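PDB 4WFV: allergen Bos d 2 from Bos taurus, which probably carries pheromones or other small odorant molecules, as a secreted member of the lipocalin family found in cow dander. Local coordinates for residues A5-S10 with I91-N96; N37-I42 with L98-E103; E68-Q73 with Y78-Y83. All blocks are in the same frame, centred on the assembly; numbering follows the deposited sequence.

Contact 1. Residues A5-S10 with I91-N96; sequences AEIDPS and IHVSEN
Ile7 and Asp8, in the N-terminal lead-in to a lipocalin barrel, lie against Val93 at the end of strand 85-93. The footprint is small, and Val93 carries most of its own side: Val93 CG1 sits 4.0 Å from Ile7 CG2. The same methyl, Val93 CG1, is 3.6 Å from the backbone oxygen Asp8 O. A chi1 of 70° is what turns CG1 of Val93 to Ile7 and Asp8. The Ile7 and Val93 side chains cross at about a right angle, and Ile7 also leans on Tyr76. The polar tie between the backbones is a water, which accepts from Asp8 N at 2.9 Å and donates to Val93 O at 2.7 Å. Next to it, Asp8 OD1 closes an Asx turn by accepting from Ser10 N (2.9 Å), and Ser10 OG reaches the same oxygen at 2.6 Å from the same face of the carboxylate. The turn carries the chain into the 3-10 segment that starts at Pro9. Just before Val93, Ile91 and His92 form a classic beta bulge facing Val99. An N-terminal segment leading into a short 3-10 turn ahead of the first strand is characteristic of the lipocalin fold.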
loop_
_atom_site.group_PDB
_atom_site.type_symbol
_atom_site.label_atom_id
_atom_site.label_comp_id
_atom_site.label_asym_id
_atom_site.label_seq_id
_atom_site.Cartn_x
_atom_site.Cartn_y
_atom_site.Cartn_z
ATOM N N ALA A 5 -3.708 15.862 10.825
ATOM C CA ALA A 5 -4.851 16.349 11.593
ATOM C C ALA A 5 -6.147 16.294 10.790
ATOM O O ALA A 5 -7.241 16.283 11.362
ATOM C CB ALA A 5 -4.595 17.768 12.087
ATOM N N GLU A 6 -6.030 16.259 9.466
ATOM C CA GLU A 6 -7.207 16.270 8.611
ATOM C C GLU A 6 -7.676 14.863 8.222
ATOM O O GLU A 6 -8.775 14.697 7.693
ATOM C CB GLU A 6 -6.952 17.116 7.364
ATOM C CG GLU A 6 -6.656 18.579 7.668
ATOM C CD GLU A 6 -6.369 19.391 6.420
ATOM O OE1 GLU A 6 -6.043 18.785 5.376
ATOM O OE2 GLU A 6 -6.474 20.635 6.480
ATOM N N ILE A 7 -6.851 13.859 8.496
ATOM C CA ILE A 7 -7.200 12.478 8.154
ATOM C C ILE A 7 -8.386 11.972 8.971
ATOM O O ILE A 7 -8.470 12.205 10.173
ATOM C CB ILE A 7 -6.000 11.526 8.319
ATOM C CG1 ILE A 7 -5.000 11.760 7.184
ATOM C CG2 ILE A 7 -6.460 10.065 8.364
ATOM C CD1 ILE A 7 -3.902 10.739 7.099
ATOM N N ASP A 8 -9.321 11.309 8.300
ATOM C CA ASP A 8 -10.414 10.646 8.993
ATOM C C ASP A 8 -10.084 9.163 9.024
ATOM O O ASP A 8 -10.271 8.464 8.032
ATOM C CB ASP A 8 -11.753 10.911 8.286
ATOM C CG ASP A 8 -12.921 10.184 8.936
ATOM O OD1 ASP A 8 -12.680 9.306 9.779
ATOM O OD2 ASP A 8 -14.089 10.486 8.593
ATOM N N PRO A 9 -9.556 8.677 10.157
ATOM C CA PRO A 9 -9.135 7.274 10.204
ATOM C C PRO A 9 -10.303 6.285 10.102
ATOM O O PRO A 9 -10.072 5.111 9.827
ATOM C CB PRO A 9 -8.419 7.167 11.556
ATOM C CG PRO A 9 -9.037 8.246 12.385
ATOM C CD PRO A 9 -9.306 9.375 11.432
ATOM N N SER A 10 -11.537 6.744 10.287
ATOM C CA SER A 10 -12.685 5.852 10.100
ATOM C C SER A 10 -12.824 5.400 8.648
ATOM O O SER A 10 -13.522 4.425 8.356
ATOM C CB SER A 10 -13.995 6.502 10.573
ATOM O OG SER A 10 -14.485 7.436 9.634
ATOM N N ILE A 91 -1.264 8.334 4.012
ATOM C CA ILE A 91 -1.012 9.733 3.658
ATOM C C ILE A 91 -2.209 10.384 2.962
ATOM O O ILE A 91 -2.242 11.609 2.770
ATOM C CB ILE A 91 0.280 9.903 2.825
ATOM C CG1 ILE A 91 0.220 9.098 1.520
ATOM C CG2 ILE A 91 1.490 9.492 3.645
ATOM C CD1 ILE A 91 1.304 9.486 0.522
ATOM N N HIS A 92 -3.203 9.581 2.611
ATOM C CA HIS A 92 -4.441 10.114 2.046
ATOM C C HIS A 92 -5.512 9.060 2.174
ATOM O O HIS A 92 -5.259 7.894 1.937
ATOM C CB HIS A 92 -4.256 10.482 0.570
ATOM C CG HIS A 92 -5.484 11.055 -0.066
ATOM N ND1 HIS A 92 -6.432 10.278 -0.695
ATOM C CD2 HIS A 92 -5.915 12.333 -0.167
ATOM C CE1 HIS A 92 -7.401 11.054 -1.151
ATOM N NE2 HIS A 92 -7.108 12.305 -0.849
ATOM N N VAL A 93 -6.706 9.455 2.584
ATOM C CA VAL A 93 -7.805 8.517 2.623
ATOM C C VAL A 93 -9.134 9.238 2.472
ATOM O O VAL A 93 -9.353 10.308 3.039
ATOM C CB VAL A 93 -7.752 7.591 3.871
ATOM C CG1 VAL A 93 -8.047 8.375 5.154
ATOM C CG2 VAL A 93 -8.718 6.443 3.692
ATOM N N SER A 94 -9.988 8.656 1.644
ATOM C CA SER A 94 -11.311 9.200 1.369
ATOM C C SER A 94 -12.262 8.022 1.301
ATOM O O SER A 94 -11.881 6.881 1.571
ATOM C CB SER A 94 -11.318 9.948 0.036
ATOM O OG SER A 94 -11.157 9.047 -1.049
ATOM N N GLU A 95 -13.510 8.292 0.935
ATOM C CA GLU A 95 -14.483 7.221 0.811
ATOM C C GLU A 95 -14.059 6.178 -0.227
ATOM O O GLU A 95 -14.338 4.989 -0.061
ATOM C CB GLU A 95 -15.865 7.790 0.468
ATOM C CG GLU A 95 -16.588 8.419 1.655
ATOM C CD GLU A 95 -16.915 7.406 2.736
ATOM O OE1 GLU A 95 -17.113 6.218 2.400
ATOM O OE2 GLU A 95 -16.968 7.794 3.921
ATOM N N ASN A 96 -13.366 6.616 -1.276
ATOM C CA ASN A 96 -13.091 5.733 -2.409
ATOM C C ASN A 96 -11.627 5.412 -2.680
ATOM O O ASN A 96 -11.329 4.592 -3.553
ATOM C CB ASN A 96 -13.715 6.305 -3.684
ATOM C CG ASN A 96 -15.227 6.373 -3.609
ATOM O OD1 ASN A 96 -15.821 7.427 -3.822
ATOM N ND2 ASN A 96 -15.857 5.246 -3.289
HETATM O O HOH W 1 -9.337 11.621 5.408
#

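Contact 2. Residues N37-I42 with L98-E103; sequences NYYRRI and LVTYVE
Tyr39 and Ile42 meet Thr100 and Leu98 across the inside of the barrel with side-chain ends alone, the closest CA atoms, those of Ile42 and Leu98, being 10.8 Å apart. The two strands are not neighbours in the sheet of the lipocalin calyx; they belong to walls that face each other, and their side chains meet in the middle, the centre of the contact lying about 2 Å from the centre of the chain. Ile42 and Leu98 reach toward each other tip to tip, CD1 of Ile42 to CD1 of Leu98 at 4.2 Å. Ile42 gets there with its CG1 branch extended (chi2 175°), and Leu98 with CG anti to its backbone N (chi1 -171°). Trp16 packs on both, as the tryptophan of the lipocalin Gly-x-Trp motif does at the base of the barrel. In the second pair, the phenol oxygen Tyr39 OH comes within 4.3 Å of the methyl Thr100 CG2. The two hydroxyls, Tyr39 OH and Thr100 OG1, each hydrogen-bond to Glu115 OE1 on strand 110-118. That shared grip would probably help keep the carboxylate charged among buried neighbours. Tyr39 and Ile42 both point inward although three residues apart, because Arg40 and Arg41 face Thr54 together in a classic beta bulge that takes up the extra residue. The outward Arg40 then folds back: its NH1, which also forms a salt bridge with Asp152, donates to Tyr39 O at 3.0 Å, coming from 45° above the carbonyl plane.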
loop_
_atom_site.group_PDB
_atom_site.type_symbol
_atom_site.label_atom_id
_atom_site.label_comp_id
_atom_site.label_asym_id
_atom_site.label_seq_id
_atom_site.Cartn_x
_atom_site.Cartn_y
_atom_site.Cartn_z
ATOM N N ASN A 37 1.869 -6.434 -3.464
ATOM C CA ASN A 37 0.945 -7.105 -2.563
ATOM C C ASN A 37 -0.480 -6.733 -2.930
ATOM O O ASN A 37 -0.828 -5.551 -3.012
ATOM C CB ASN A 37 1.257 -6.709 -1.117
ATOM C CG ASN A 37 2.733 -6.866 -0.777
ATOM O OD1 ASN A 37 3.345 -5.974 -0.184
ATOM N ND2 ASN A 37 3.313 -7.995 -1.173
ATOM N N TYR A 38 -1.302 -7.753 -3.168
ATOM C CA TYR A 38 -2.659 -7.535 -3.650
ATOM C C TYR A 38 -3.637 -7.452 -2.485
ATOM O O TYR A 38 -4.153 -8.470 -2.000
ATOM C CB TYR A 38 -3.049 -8.626 -4.656
ATOM C CG TYR A 38 -2.135 -8.683 -5.864
ATOM C CD1 TYR A 38 -2.262 -7.770 -6.905
ATOM C CD2 TYR A 38 -1.142 -9.652 -5.962
ATOM C CE1 TYR A 38 -1.422 -7.824 -8.026
ATOM C CE2 TYR A 38 -0.297 -9.716 -7.076
ATOM C CZ TYR A 38 -0.449 -8.794 -8.096
ATOM O OH TYR A 38 0.374 -8.847 -9.199
ATOM N N TYR A 39 -3.898 -6.218 -2.058
ATOM C CA TYR A 39 -4.763 -5.941 -0.914
ATOM C C TYR A 39 -6.137 -6.545 -1.074
ATOM O O TYR A 39 -6.682 -6.592 -2.175
ATOM C CB TYR A 39 -4.939 -4.429 -0.750
ATOM C CG TYR A 39 -3.823 -3.748 0.009
ATOM C CD1 TYR A 39 -2.574 -3.547 -0.575
ATOM C CD2 TYR A 39 -4.022 -3.292 1.306
ATOM C CE1 TYR A 39 -1.549 -2.916 0.114
ATOM C CE2 TYR A 39 -3.003 -2.652 2.005
ATOM C CZ TYR A 39 -1.774 -2.467 1.408
ATOM O OH TYR A 39 -0.773 -1.836 2.130
ATOM N N ARG A 40 -6.694 -6.995 0.047
ATOM C CA ARG A 40 -8.096 -7.414 0.093
ATOM C C ARG A 40 -8.859 -6.713 1.207
ATOM O O ARG A 40 -10.021 -6.349 1.029
ATOM C CB ARG A 40 -8.210 -8.941 0.222
ATOM C CG ARG A 40 -7.722 -9.706 -1.012
ATOM C CD ARG A 40 -8.669 -9.511 -2.185
ATOM N NE ARG A 40 -8.308 -10.296 -3.357
ATOM C CZ ARG A 40 -7.494 -9.886 -4.329
ATOM N NH1 ARG A 40 -6.928 -8.682 -4.284
ATOM N NH2 ARG A 40 -7.279 -10.683 -5.369
ATOM N N ARG A 41 -8.222 -6.507 2.355
ATOM C CA ARG A 41 -8.957 -5.953 3.486
ATOM C C ARG A 41 -8.032 -5.320 4.503
ATOM O O ARG A 41 -6.935 -5.827 4.753
ATOM C CB ARG A 41 -9.780 -7.051 4.163
ATOM C CG ARG A 41 -10.723 -6.545 5.243
ATOM C CD ARG A 41 -11.572 -7.693 5.783
ATOM N NE ARG A 41 -12.521 -7.249 6.800
ATOM C CZ ARG A 41 -13.312 -8.066 7.489
ATOM N NH1 ARG A 41 -13.269 -9.373 7.267
ATOM N NH2 ARG A 41 -14.145 -7.578 8.399
ATOM N N ILE A 42 -8.481 -4.209 5.083
ATOM C CA ILE A 42 -7.784 -3.566 6.188
ATOM C C ILE A 42 -8.801 -3.418 7.305
ATOM O O ILE A 42 -9.943 -3.028 7.060
ATOM C CB ILE A 42 -7.248 -2.170 5.806
ATOM C CG1 ILE A 42 -6.284 -2.261 4.615
ATOM C CG2 ILE A 42 -6.555 -1.518 6.995
ATOM C CD1 ILE A 42 -5.806 -0.896 4.119
ATOM N N LEU A 98 -7.345 5.286 -0.997
ATOM C CA LEU A 98 -6.437 5.286 0.137
ATOM C C LEU A 98 -5.029 5.209 -0.424
ATOM O O LEU A 98 -4.761 4.395 -1.311
ATOM C CB LEU A 98 -6.714 4.088 1.060
ATOM C CG LEU A 98 -5.993 4.048 2.421
ATOM C CD1 LEU A 98 -6.733 3.135 3.405
ATOM C CD2 LEU A 98 -4.542 3.614 2.275
ATOM N N VAL A 99 -4.136 6.068 0.063
ATOM C CA VAL A 99 -2.740 6.029 -0.384
ATOM C C VAL A 99 -1.829 5.791 0.812
ATOM O O VAL A 99 -1.927 6.492 1.820
ATOM C CB VAL A 99 -2.314 7.325 -1.108
ATOM C CG1 VAL A 99 -0.879 7.199 -1.608
ATOM C CG2 VAL A 99 -3.234 7.614 -2.292
ATOM N N THR A 100 -0.955 4.797 0.695
ATOM C CA THR A 100 0.060 4.524 1.705
ATOM C C THR A 100 1.414 4.984 1.206
ATOM O O THR A 100 1.665 5.024 -0.001
ATOM C CB THR A 100 0.188 3.023 2.026
ATOM O OG1 THR A 100 0.702 2.331 0.877
ATOM C CG2 THR A 100 -1.150 2.437 2.434
ATOM N N TYR A 101 2.285 5.333 2.150
ATOM C CA TYR A 101 3.684 5.589 1.867
ATOM C C TYR A 101 4.486 4.635 2.734
ATOM O O TYR A 101 4.323 4.604 3.952
ATOM C CB TYR A 101 4.066 7.042 2.166
ATOM C CG TYR A 101 5.556 7.282 2.087
ATOM C CD1 TYR A 101 6.231 7.211 0.871
ATOM C CD2 TYR A 101 6.299 7.545 3.232
ATOM C CE1 TYR A 101 7.601 7.413 0.793
ATOM C CE2 TYR A 101 7.682 7.748 3.162
ATOM C CZ TYR A 101 8.318 7.679 1.938
ATOM O OH TYR A 101 9.678 7.872 1.854
ATOM N N VAL A 102 5.326 3.834 2.096
ATOM C CA VAL A 102 6.080 2.800 2.780
ATOM C C VAL A 102 7.568 3.037 2.593
ATOM O O VAL A 102 8.020 3.333 1.479
ATOM C CB VAL A 102 5.710 1.420 2.208
ATOM C CG1 VAL A 102 6.654 0.338 2.721
ATOM C CG2 VAL A 102 4.248 1.094 2.515
ATOM N N GLU A 103 8.320 2.931 3.684
ATOM C CA GLU A 103 9.774 2.836 3.591
ATOM C C GLU A 103 10.160 1.442 4.057
ATOM O O GLU A 103 9.895 1.047 5.197
ATOM C CB GLU A 103 10.478 3.919 4.426
ATOM C CG GLU A 103 10.156 5.328 3.957
ATOM C CD GLU A 103 11.061 6.388 4.555
ATOM O OE1 GLU A 103 11.775 6.090 5.541
ATOM O OE2 GLU A 103 11.050 7.524 4.033
#

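Contact 3. Residues E68-Q73 with Y78-Y83; sequences EVAKRQ and YVLEFY
Lys71 and Val79 hold each other by two backbone hydrogen bonds, Lys71 N to Val79 O at 3.0 Å and Val79 N to Lys71 O at 2.8 Å, in the hairpin of strands 62-74 and 77-81 in the lipocalin barrel. Arg72 and Tyr78 form the adjoining non-hydrogen-bonded pair. The Tyr78 ring lies alongside Arg72, its CE2 3.7 Å from Arg72 CB, with the ring and guanidinium planes 37° apart. On the same side of the sheet the small Ala70 packs its CB against Tyr78 CB at 3.7 Å and against Leu80 CD2 at 3.9 Å. Leu80 turns its other methyl, CD1, to the CB of Glu68. Farther from the turn, Glu68 bends at chi2 (-79°) and crosses Phe82 at about a right angle, which leaves Glu68 OE2 3.4 Å from Phe82 CD1, the carboxylate and ring planes 56° apart. On the other face the extended Gln73 brings its amide oxygen OE1 close to the CG2 methyl of Val79.

The outer shell holds the ends of these side chains. Phe82 makes a T-shaped (edge-to-face) stack with Phe55 on strand 50-59. Tyr78 OH is hydrogen-bonded to Cys48 O, the backbone oxygen of one half of the Cys44–Cys48 disulfide. Arg72 forms a salt bridge with Glu49 through NH1, and its NE donates to Gly75 O in the turn.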
loop_
_atom_site.group_PDB
_atom_site.type_symbol
_atom_site.label_atom_id
_atom_site.label_comp_id
_atom_site.label_asym_id
_atom_site.label_seq_id
_atom_site.Cartn_x
_atom_site.Cartn_y
_atom_site.Cartn_z
ATOM N N GLU A 68 -1.032 -9.506 7.854
ATOM C CA GLU A 68 0.026 -8.900 8.658
ATOM C C GLU A 68 -0.546 -7.836 9.589
ATOM O O GLU A 68 -1.491 -7.134 9.237
ATOM C CB GLU A 68 1.095 -8.270 7.757
ATOM C CG GLU A 68 1.834 -9.252 6.859
ATOM C CD GLU A 68 2.914 -10.015 7.599
ATOM O OE1 GLU A 68 3.253 -9.606 8.729
ATOM O OE2 GLU A 68 3.413 -11.024 7.057
ATOM N N VAL A 69 0.027 -7.704 10.780
ATOM C CA VAL A 69 -0.416 -6.678 11.706
ATOM C C VAL A 69 0.654 -5.605 11.827
ATOM O O VAL A 69 1.829 -5.905 12.050
ATOM C CB VAL A 69 -0.735 -7.268 13.097
ATOM C CG1 VAL A 69 -1.138 -6.166 14.065
ATOM C CG2 VAL A 69 -1.837 -8.308 12.980
ATOM N N ALA A 70 0.246 -4.354 11.651
ATOM C CA ALA A 70 1.149 -3.217 11.775
ATOM C C ALA A 70 0.814 -2.433 13.041
ATOM O O ALA A 70 -0.351 -2.190 13.331
ATOM C CB ALA A 70 1.029 -2.320 10.554
ATOM N N LYS A 71 1.837 -2.028 13.782
ATOM C CA LYS A 71 1.650 -1.303 15.040
ATOM C C LYS A 71 1.926 0.186 14.885
ATOM O O LYS A 71 2.924 0.569 14.290
ATOM C CB LYS A 71 2.588 -1.879 16.099
ATOM C CG LYS A 71 2.563 -1.134 17.427
ATOM C CD LYS A 71 1.229 -1.271 18.130
ATOM C CE LYS A 71 1.227 -0.491 19.436
ATOM N NZ LYS A 71 -0.085 -0.563 20.136
ATOM N N ARG A 72 1.053 1.033 15.434
ATOM C CA ARG A 72 1.240 2.476 15.333
ATOM C C ARG A 72 2.516 2.931 16.041
ATOM O O ARG A 72 2.765 2.569 17.197
ATOM C CB ARG A 72 0.040 3.227 15.918
ATOM C CG ARG A 72 0.428 4.560 16.545
ATOM C CD ARG A 72 -0.793 5.309 17.045
ATOM N NE ARG A 72 -1.666 5.668 15.938
ATOM C CZ ARG A 72 -2.986 5.782 16.040
ATOM N NH1 ARG A 72 -3.581 5.551 17.204
ATOM N NH2 ARG A 72 -3.707 6.117 14.979
ATOM N N GLN A 73 3.312 3.726 15.334
ATOM C CA GLN A 73 4.494 4.369 15.895
ATOM C C GLN A 73 4.095 5.750 16.415
ATOM O O GLN A 73 4.123 6.008 17.621
ATOM C CB GLN A 73 5.570 4.485 14.815
ATOM C CG GLN A 73 6.853 5.208 15.226
ATOM C CD GLN A 73 7.923 5.150 14.140
ATOM O OE1 GLN A 73 8.539 4.108 13.915
ATOM N NE2 GLN A 73 8.135 6.265 13.455
ATOM N N TYR A 78 2.840 3.447 10.888
ATOM C CA TYR A 78 2.827 2.118 11.488
ATOM C C TYR A 78 4.105 1.370 11.143
ATOM O O TYR A 78 4.778 1.702 10.169
ATOM C CB TYR A 78 1.615 1.328 10.983
ATOM C CG TYR A 78 0.307 1.966 11.368
ATOM C CD1 TYR A 78 -0.201 3.048 10.652
ATOM C CD2 TYR A 78 -0.409 1.503 12.457
ATOM C CE1 TYR A 78 -1.401 3.651 11.015
ATOM C CE2 TYR A 78 -1.602 2.101 12.829
ATOM C CZ TYR A 78 -2.090 3.165 12.100
ATOM O OH TYR A 78 -3.280 3.757 12.480
ATOM N N VAL A 79 4.444 0.373 11.953
ATOM C CA VAL A 79 5.602 -0.471 11.674
ATOM C C VAL A 79 5.177 -1.918 11.497
ATOM O O VAL A 79 4.307 -2.417 12.213
ATOM C CB VAL A 79 6.639 -0.385 12.813
ATOM C CG1 VAL A 79 7.762 -1.398 12.613
ATOM C CG2 VAL A 79 7.219 1.012 12.877
ATOM N N LEU A 80 5.779 -2.604 10.534
ATOM C CA LEU A 80 5.568 -4.039 10.410
ATOM C C LEU A 80 6.754 -4.719 9.750
ATOM O O LEU A 80 7.461 -4.114 8.929
ATOM C CB LEU A 80 4.283 -4.356 9.652
ATOM C CG LEU A 80 4.228 -4.005 8.172
ATOM C CD1 LEU A 80 3.216 -4.901 7.467
ATOM C CD2 LEU A 80 3.900 -2.539 7.968
ATOM N N GLU A 81 6.979 -5.971 10.136
ATOM C CA GLU A 81 8.012 -6.791 9.524
ATOM C C GLU A 81 7.421 -7.590 8.383
ATOM O O GLU A 81 6.490 -8.374 8.576
ATOM C CB GLU A 81 8.623 -7.763 10.542
ATOM C CG GLU A 81 9.580 -7.142 11.524
ATOM C CD GLU A 81 10.762 -6.499 10.841
ATOM O OE1 GLU A 81 11.443 -7.174 10.038
ATOM O OE2 GLU A 81 10.992 -5.309 11.107
ATOM N N PHE A 82 7.977 -7.397 7.196
ATOM C CA PHE A 82 7.567 -8.130 6.015
ATOM C C PHE A 82 8.609 -7.883 4.939
ATOM O O PHE A 82 8.743 -6.769 4.448
ATOM C CB PHE A 82 6.181 -7.668 5.556
ATOM C CG PHE A 82 5.675 -8.396 4.356
ATOM C CD1 PHE A 82 5.251 -9.707 4.452
ATOM C CD2 PHE A 82 5.621 -7.763 3.125
ATOM C CE1 PHE A 82 4.783 -10.382 3.328
ATOM C CE2 PHE A 82 5.160 -8.436 2.006
ATOM C CZ PHE A 82 4.749 -9.748 2.117
ATOM N N TYR A 83 9.359 -8.926 4.590
ATOM C CA TYR A 83 10.505 -8.794 3.693
ATOM C C TYR A 83 11.383 -7.619 4.101
ATOM O O TYR A 83 11.741 -6.767 3.291
ATOM C CB TYR A 83 10.060 -8.682 2.233
ATOM C CG TYR A 83 9.579 -9.986 1.623
ATOM C CD1 TYR A 83 10.443 -11.056 1.450
ATOM C CD2 TYR A 83 8.269 -10.124 1.175
ATOM C CE1 TYR A 83 10.004 -12.246 0.875
ATOM C CE2 TYR A 83 7.828 -11.300 0.597
ATOM C CZ TYR A 83 8.697 -12.353 0.450
ATOM O OH TYR A 83 8.251 -13.527 -0.124
HETATM O O HOH W 2 4.991 -9.167 10.353
#

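Overall arrangement
From the N terminus, the lead-in 5-10 opens contact 1, which closes only when the chain has passed through five barrel strands to 91-96. Contact 2 starts inside that loop at 37-42 and ends beyond it at 98-103, so the two cross. Contact 3 is a short hairpin nested in both loops. Contacts 1 and 2 join where strands 85-93 and 97-105 pair, with probable backbone hydrogen bonds of Ile91 N to Val99 O and of Val99 N to His92 O. Contacts 2 and 3 touch where Asn37 packs on Phe82, whereas contacts 1 and 3 stay about 6 Å apart at their nearest atoms. Together they tie the N-terminal segment, the barrel's interior and its hairpin wall.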